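Local coordinates for protein restriction endonuclease R.BpuJI (Bacillus pumilus, PDB 2VLA) that probably acts as a restriction endonuclease, and is present here as the recognition domain, which binds its cognate DNA, at residues Pro5-Arg10 and Ser167-Gln172; Ile160-Leu165 and Ile192-Arg197. All blocks are in the same frame, centred on the assembly; numbering follows the deposited sequence.

Contact 1: residues Pro5-Arg10 and Ser167-Gln172; sequences PEEQFR and SLQVLQ. With nucleotides of chain B.
A single beta bridge pairs Gln8 with Ser167 at the N-cap of helix 168-171, in the DNA recognition domain. Leu168 N donates to Glu7 O at 2.9 Å. The same oxygen takes a bond from a water, and that water accepts from both Ser167 OG and Gln169 N. Ser167 OG also caps the helix by accepting from Val170 N at 3.2 Å. The Glu7 side chain, extended beyond CG, brings OE1 to Gln169 NE2 at 3.2 Å. This bond is weak, with carboxylate and amide planes 87° apart. The stronger polar partner of Gln169 is Asn4 N, which bonds to its OE1. A second water donates to Glu7 OE1 and to Gln172 OE1.

Gln8 is bent at chi2 (-80°), which turns its amide back along its own segment. Its NE2 donates to Pro5 O at 2.8 Å, in the carbonyl plane, and also to Tyr162 O, while OE1 takes Asn166 ND2. A leucine here would probably leave Pro5 O and Tyr162 O without this donor and Asn166 ND2 without its acceptor.

Phe9 CB lies 3.8 Å from Leu168 CD1, and its ring meets Leu168 and Leu171 obliquely. Beyond it, Arg10 NH1 donates to OP2 of DC7 of chain B at 2.9 Å and 171°, with the phosphate oxygen in the guanidinium plane. Tyr205 O holds Arg10 NE, and the Tyr205 ring makes a cation-pi contact. The nearly straight Arg10 bond grips the DNA backbone, so it does not itself read a base.

Contact 2: residues Ile160-Leu165 and Ile192-Arg197; sequences IAYYVL and ITKKVR
Tyr163 OH is gripped by Asp187 OD2 of helix 177-189 and by a water that donates to it at 2.9 Å. The water also donates to Ile192 O at 2.7 Å, and so links helix 157-165 to the segment 192-197. Lys194 CG touches the same hydroxyl at 3.6 Å, crossing the Tyr163 side chain at about a right angle.

Lys194 mainly covers Tyr162. Its CB sits over one face of the ring, 3.7 Å from the centroid and 21° off the normal, in a CH-pi contact. The bend at chi2 (-75°) lays the rest of the chain along the ring. CD lies near CZ, and CE reaches Tyr162 OH at 3.8 Å. The Tyr162 ring in turn points its CD2 at the middle of one face of the Tyr163 ring.

Val196 CG2 takes the edge of the Tyr162 ring. It also packs on Ala161 CB at 3.8 Å and on Tyr162 CA at 3.6 Å. Met207 and Ile210 of helix 203-219 touch Ala161 as well. The helix here has a wider pi-type turn, in which Leu165 N donates to Ile160 O at 2.8 Å.

The contact is plain packing of a loop on a helix. Apolar surface, including the aliphatic part of a lysine, makes most of it, and the two segments share their polar link through one water.

In the fold
From the N terminus, the segment 5-10 comes first, in the loop before helix 22-36. Contact 1 joins it to Ser167-Gln172, closing a loop of 156 residues. Contact 2 starts just before that, at the end of helix 157-165, and closes a shorter loop of 26 residues with Ile192-Arg197. The segments alternate along the chain, so the two loops cross. Helices 157-165 and 168-171 follow each other and carry one segment of each contact. The contacts also touch directly, for Glu6 CA and Pro5 O pack against Tyr162 OH, and Val170 packs on Tyr163 O. Together they tie the N-terminal arm and the loop between helices 177-189 and 203-219 to this helix pair.

Contact 1: residues Pro5-Arg10 and Ser167-Gln172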
loop_
_atom_site.group_PDB
_atom_site.type_symbol
_atom_site.label_atom_id
_atom_site.label_comp_id
_atom_site.label_asym_id
_atom_site.label_seq_id
_atom_site.Cartn_x
_atom_site.Cartn_y
_atom_site.Cartn_z
ATOM N N PRO A 5 11.911 10.043 16.167
ATOM C CA PRO A 5 11.469 10.173 14.773
ATOM C C PRO A 5 12.484 10.863 13.887
ATOM O O PRO A 5 12.308 10.907 12.692
ATOM C CB PRO A 5 10.188 10.998 14.892
ATOM C CG PRO A 5 10.356 11.779 16.132
ATOM C CD PRO A 5 11.104 10.868 17.078
ATOM N N GLU A 6 13.544 11.408 14.469
ATOM C CA GLU A 6 14.557 12.079 13.668
ATOM C C GLU A 6 15.194 11.122 12.661
ATOM O O GLU A 6 15.652 11.544 11.632
ATOM C CB GLU A 6 15.626 12.743 14.557
ATOM C CG GLU A 6 15.236 14.156 14.998
ATOM C CD GLU A 6 16.316 14.874 15.815
ATOM O OE1 GLU A 6 17.499 14.461 15.766
ATOM O OE2 GLU A 6 15.975 15.872 16.487
ATOM N N GLU A 7 15.229 9.828 12.979
ATOM C CA GLU A 7 15.665 8.809 12.009
ATOM C C GLU A 7 14.576 8.601 10.948
ATOM O O GLU A 7 13.523 8.062 11.221
ATOM C CB GLU A 7 15.977 7.491 12.712
ATOM C CG GLU A 7 17.140 7.566 13.674
ATOM C CD GLU A 7 17.387 6.247 14.428
ATOM O OE1 GLU A 7 16.698 5.241 14.149
ATOM O OE2 GLU A 7 18.290 6.221 15.297
ATOM N N GLN A 8 14.837 9.083 9.758
ATOM C CA GLN A 8 13.837 9.086 8.712
ATOM C C GLN A 8 14.231 8.131 7.601
ATOM O O GLN A 8 15.409 7.901 7.362
ATOM C CB GLN A 8 13.682 10.518 8.143
ATOM C CG GLN A 8 13.031 11.510 9.101
ATOM C CD GLN A 8 11.504 11.384 9.127
ATOM O OE1 GLN A 8 10.840 11.651 8.137
ATOM N NE2 GLN A 8 10.952 10.970 10.278
ATOM N N PHE A 9 13.232 7.584 6.906
ATOM C CA PHE A 9 13.488 6.583 5.878
ATOM C C PHE A 9 12.377 6.582 4.860
ATOM O O PHE A 9 11.235 6.306 5.191
ATOM C CB PHE A 9 13.626 5.184 6.528
ATOM C CG PHE A 9 13.951 4.071 5.540
ATOM C CD1 PHE A 9 12.945 3.427 4.853
ATOM C CD2 PHE A 9 15.257 3.685 5.315
ATOM C CE1 PHE A 9 13.233 2.421 3.948
ATOM C CE2 PHE A 9 15.553 2.679 4.423
ATOM C CZ PHE A 9 14.538 2.052 3.731
ATOM N N ARG A 10 12.713 6.941 3.620
ATOM C CA ARG A 10 11.737 6.958 2.541
ATOM C C ARG A 10 11.399 5.539 2.131
ATOM O O ARG A 10 12.281 4.764 1.737
ATOM C CB ARG A 10 12.285 7.759 1.354
ATOM C CG ARG A 10 11.311 7.874 0.187
ATOM C CD ARG A 10 11.805 8.807 -0.878
ATOM N NE ARG A 10 10.804 9.015 -1.911
ATOM C CZ ARG A 10 10.729 8.356 -3.065
ATOM N NH1 ARG A 10 11.588 7.414 -3.367
ATOM N NH2 ARG A 10 9.784 8.670 -3.952
ATOM N N SER A 167 9.098 7.366 9.380
ATOM C CA SER A 167 9.929 7.148 10.572
ATOM C C SER A 167 10.584 5.767 10.516
ATOM O O SER A 167 9.897 4.753 10.503
ATOM C CB SER A 167 9.086 7.259 11.850
ATOM O OG SER A 167 9.746 6.632 12.990
ATOM N N LEU A 168 11.907 5.740 10.454
ATOM C CA LEU A 168 12.621 4.477 10.405
ATOM C C LEU A 168 12.232 3.562 11.569
ATOM O O LEU A 168 11.976 2.370 11.371
ATOM C CB LEU A 168 14.123 4.714 10.396
ATOM C CG LEU A 168 14.970 3.444 10.425
ATOM C CD1 LEU A 168 14.776 2.614 9.144
ATOM C CD2 LEU A 168 16.474 3.781 10.659
ATOM N N GLN A 169 12.196 4.105 12.780
ATOM C CA GLN A 169 11.963 3.259 13.951
ATOM C C GLN A 169 10.570 2.674 13.957
ATOM O O GLN A 169 10.374 1.506 14.315
ATOM C CB GLN A 169 12.235 4.011 15.253
ATOM C CG GLN A 169 13.709 4.283 15.490
ATOM C CD GLN A 169 13.973 5.041 16.777
ATOM O OE1 GLN A 169 13.060 5.362 17.509
ATOM N NE2 GLN A 169 15.250 5.310 17.057
ATOM N N VAL A 170 9.584 3.460 13.514
ATOM C CA VAL A 170 8.244 2.937 13.407
ATOM C C VAL A 170 8.195 1.838 12.354
ATOM O O VAL A 170 7.596 0.790 12.569
ATOM C CB VAL A 170 7.217 4.067 13.059
ATOM C CG1 VAL A 170 5.875 3.458 12.627
ATOM C CG2 VAL A 170 7.048 4.999 14.244
ATOM N N LEU A 171 8.819 2.083 11.196
ATOM C CA LEU A 171 8.800 1.131 10.096
ATOM C C LEU A 171 9.560 -0.173 10.441
ATOM O O LEU A 171 9.297 -1.220 9.857
ATOM C CB LEU A 171 9.375 1.779 8.821
ATOM C CG LEU A 171 8.590 2.947 8.200
ATOM C CD1 LEU A 171 9.467 3.569 7.148
ATOM C CD2 LEU A 171 7.266 2.455 7.638
ATOM N N GLN A 172 10.505 -0.070 11.371
ATOM C CA GLN A 172 11.219 -1.241 11.907
ATOM C C GLN A 172 10.412 -1.998 12.932
ATOM O O GLN A 172 10.843 -3.059 13.419
ATOM C CB GLN A 172 12.532 -0.801 12.529
ATOM C CG GLN A 172 13.564 -0.318 11.517
ATOM C CD GLN A 172 14.793 0.218 12.179
ATOM O OE1 GLN A 172 14.704 0.881 13.208
ATOM N NE2 GLN A 172 15.969 -0.059 11.586
ATOM P P DC B 7 12.658 6.121 -6.922
ATOM O OP1 DC B 7 14.058 6.336 -6.520
ATOM O OP2 DC B 7 11.649 5.904 -5.869
ATOM O "O5'" DC B 7 12.119 7.324 -7.832
ATOM C "C5'" DC B 7 12.913 7.810 -8.909
ATOM C "C4'" DC B 7 12.147 8.855 -9.709
ATOM O "O4'" DC B 7 11.044 8.222 -10.425
ATOM C "C3'" DC B 7 11.481 9.960 -8.880
ATOM O "O3'" DC B 7 11.657 11.194 -9.543
ATOM C "C2'" DC B 7 10.006 9.606 -8.917
ATOM C "C1'" DC B 7 9.903 9.059 -10.308
ATOM N N1 DC B 7 8.728 8.238 -10.654
ATOM C C2 DC B 7 8.226 8.317 -11.947
ATOM O O2 DC B 7 8.733 9.133 -12.729
ATOM N N3 DC B 7 7.179 7.544 -12.301
ATOM C C4 DC B 7 6.702 6.653 -11.425
ATOM N N4 DC B 7 5.684 5.886 -11.789
ATOM C C5 DC B 7 7.212 6.554 -10.105
ATOM C C6 DC B 7 8.209 7.356 -9.761
HETATM O O HOH W 1 12.433 7.042 13.531
HETATM O O HOH W 2 16.703 2.529 14.323
#

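Contact 2: residues Ile160-Leu165 and Ile192-Arg197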
loop_
_atom_site.group_PDB
_atom_site.type_symbol
_atom_site.label_atom_id
_atom_site.label_comp_id
_atom_site.label_asym_id
_atom_site.label_seq_id
_atom_site.Cartn_x
_atom_site.Cartn_y
_atom_site.Cartn_z
ATOM N N ILE A 160 1.256 12.148 10.217
ATOM C CA ILE A 160 1.328 10.739 9.865
ATOM C C ILE A 160 2.537 10.463 8.958
ATOM O O ILE A 160 3.174 9.408 9.050
ATOM C CB ILE A 160 0.034 10.264 9.203
ATOM C CG1 ILE A 160 -1.149 10.432 10.166
ATOM C CG2 ILE A 160 0.153 8.817 8.768
ATOM C CD1 ILE A 160 -2.517 10.240 9.496
ATOM N N ALA A 161 2.892 11.433 8.122
ATOM C CA ALA A 161 4.057 11.310 7.280
ATOM C C ALA A 161 5.343 11.238 8.094
ATOM O O ALA A 161 6.139 10.334 7.905
ATOM C CB ALA A 161 4.125 12.497 6.272
ATOM N N TYR A 162 5.569 12.227 8.953
ATOM C CA TYR A 162 6.864 12.367 9.625
ATOM C C TYR A 162 7.009 11.362 10.739
ATOM O O TYR A 162 8.067 10.763 10.905
ATOM C CB TYR A 162 7.009 13.774 10.204
ATOM C CG TYR A 162 8.342 14.019 10.877
ATOM C CD1 TYR A 162 9.465 14.338 10.133
ATOM C CD2 TYR A 162 8.487 13.852 12.255
ATOM C CE1 TYR A 162 10.696 14.514 10.739
ATOM C CE2 TYR A 162 9.717 14.031 12.879
ATOM C CZ TYR A 162 10.818 14.363 12.116
ATOM O OH TYR A 162 12.042 14.557 12.732
ATOM N N TYR A 163 5.959 11.223 11.527
ATOM C CA TYR A 163 6.063 10.428 12.757
ATOM C C TYR A 163 5.814 8.939 12.538
ATOM O O TYR A 163 6.223 8.114 13.373
ATOM C CB TYR A 163 5.128 10.965 13.833
ATOM C CG TYR A 163 5.479 12.347 14.349
ATOM C CD1 TYR A 163 6.425 12.518 15.342
ATOM C CD2 TYR A 163 4.846 13.480 13.848
ATOM C CE1 TYR A 163 6.741 13.773 15.834
ATOM C CE2 TYR A 163 5.161 14.739 14.322
ATOM C CZ TYR A 163 6.090 14.875 15.332
ATOM O OH TYR A 163 6.381 16.140 15.795
ATOM N N VAL A 164 5.155 8.576 11.442
ATOM C CA VAL A 164 4.769 7.184 11.182
ATOM C C VAL A 164 5.343 6.651 9.869
ATOM O O VAL A 164 6.287 5.857 9.887
ATOM C CB VAL A 164 3.243 7.010 11.216
ATOM C CG1 VAL A 164 2.834 5.571 10.899
ATOM C CG2 VAL A 164 2.687 7.480 12.543
ATOM N N LEU A 165 4.881 7.178 8.711
ATOM C CA LEU A 165 5.159 6.491 7.452
ATOM C C LEU A 165 6.547 6.772 6.868
ATOM O O LEU A 165 6.982 6.069 5.952
ATOM C CB LEU A 165 4.080 6.758 6.420
ATOM C CG LEU A 165 2.781 5.979 6.640
ATOM C CD1 LEU A 165 1.741 6.448 5.631
ATOM C CD2 LEU A 165 2.979 4.450 6.523
ATOM N N ILE A 192 6.626 22.802 18.057
ATOM C CA ILE A 192 7.355 22.107 17.014
ATOM C C ILE A 192 6.369 21.414 16.085
ATOM O O ILE A 192 5.513 20.637 16.535
ATOM C CB ILE A 192 8.306 21.049 17.619
ATOM C CG1 ILE A 192 9.428 21.734 18.403
ATOM C CG2 ILE A 192 8.891 20.153 16.532
ATOM C CD1 ILE A 192 10.231 20.777 19.296
ATOM N N THR A 193 6.456 21.739 14.797
ATOM C CA THR A 193 5.668 21.070 13.783
ATOM C C THR A 193 6.635 20.452 12.770
ATOM O O THR A 193 7.752 20.943 12.589
ATOM C CB THR A 193 4.718 22.059 13.093
ATOM O OG1 THR A 193 3.794 21.353 12.258
ATOM C CG2 THR A 193 5.489 23.032 12.274
ATOM N N LYS A 194 6.234 19.353 12.148
ATOM C CA LYS A 194 7.145 18.613 11.289
ATOM C C LYS A 194 6.513 18.270 9.943
ATOM O O LYS A 194 5.311 18.036 9.848
ATOM C CB LYS A 194 7.595 17.312 11.990
ATOM C CG LYS A 194 8.470 17.534 13.211
ATOM C CD LYS A 194 9.890 17.931 12.821
ATOM C CE LYS A 194 10.825 17.942 14.030
ATOM N NZ LYS A 194 12.019 18.791 13.792
ATOM N N LYS A 195 7.350 18.226 8.914
ATOM C CA LYS A 195 6.945 17.762 7.594
ATOM C C LYS A 195 8.051 16.913 6.995
ATOM O O LYS A 195 9.191 16.939 7.467
ATOM C CB LYS A 195 6.648 18.948 6.676
ATOM C CG LYS A 195 5.437 19.756 7.097
ATOM C CD LYS A 195 5.070 20.793 6.061
ATOM C CE LYS A 195 3.899 21.647 6.527
ATOM N NZ LYS A 195 3.583 22.741 5.565
ATOM N N VAL A 196 7.714 16.134 5.976
ATOM C CA VAL A 196 8.710 15.336 5.268
ATOM C C VAL A 196 9.064 16.013 3.942
ATOM O O VAL A 196 8.230 16.138 3.076
ATOM C CB VAL A 196 8.161 13.926 4.976
ATOM C CG1 VAL A 196 9.144 13.143 4.129
ATOM C CG2 VAL A 196 7.833 13.193 6.301
ATOM N N ARG A 197 10.339 16.376 3.800
ATOM C CA ARG A 197 10.857 16.964 2.581
ATOM C C ARG A 197 12.281 16.411 2.379
ATOM O O ARG A 197 12.893 15.890 3.319
ATOM C CB ARG A 197 10.887 18.503 2.685
ATOM C CG ARG A 197 9.493 19.174 2.831
ATOM C CD ARG A 197 8.644 19.011 1.571
ATOM N NE ARG A 197 7.375 19.743 1.651
ATOM C CZ ARG A 197 6.239 19.245 2.139
ATOM N NH1 ARG A 197 6.209 18.015 2.653
ATOM N NH2 ARG A 197 5.139 19.992 2.164
HETATM O O HOH W 3 4.433 18.253 15.858
#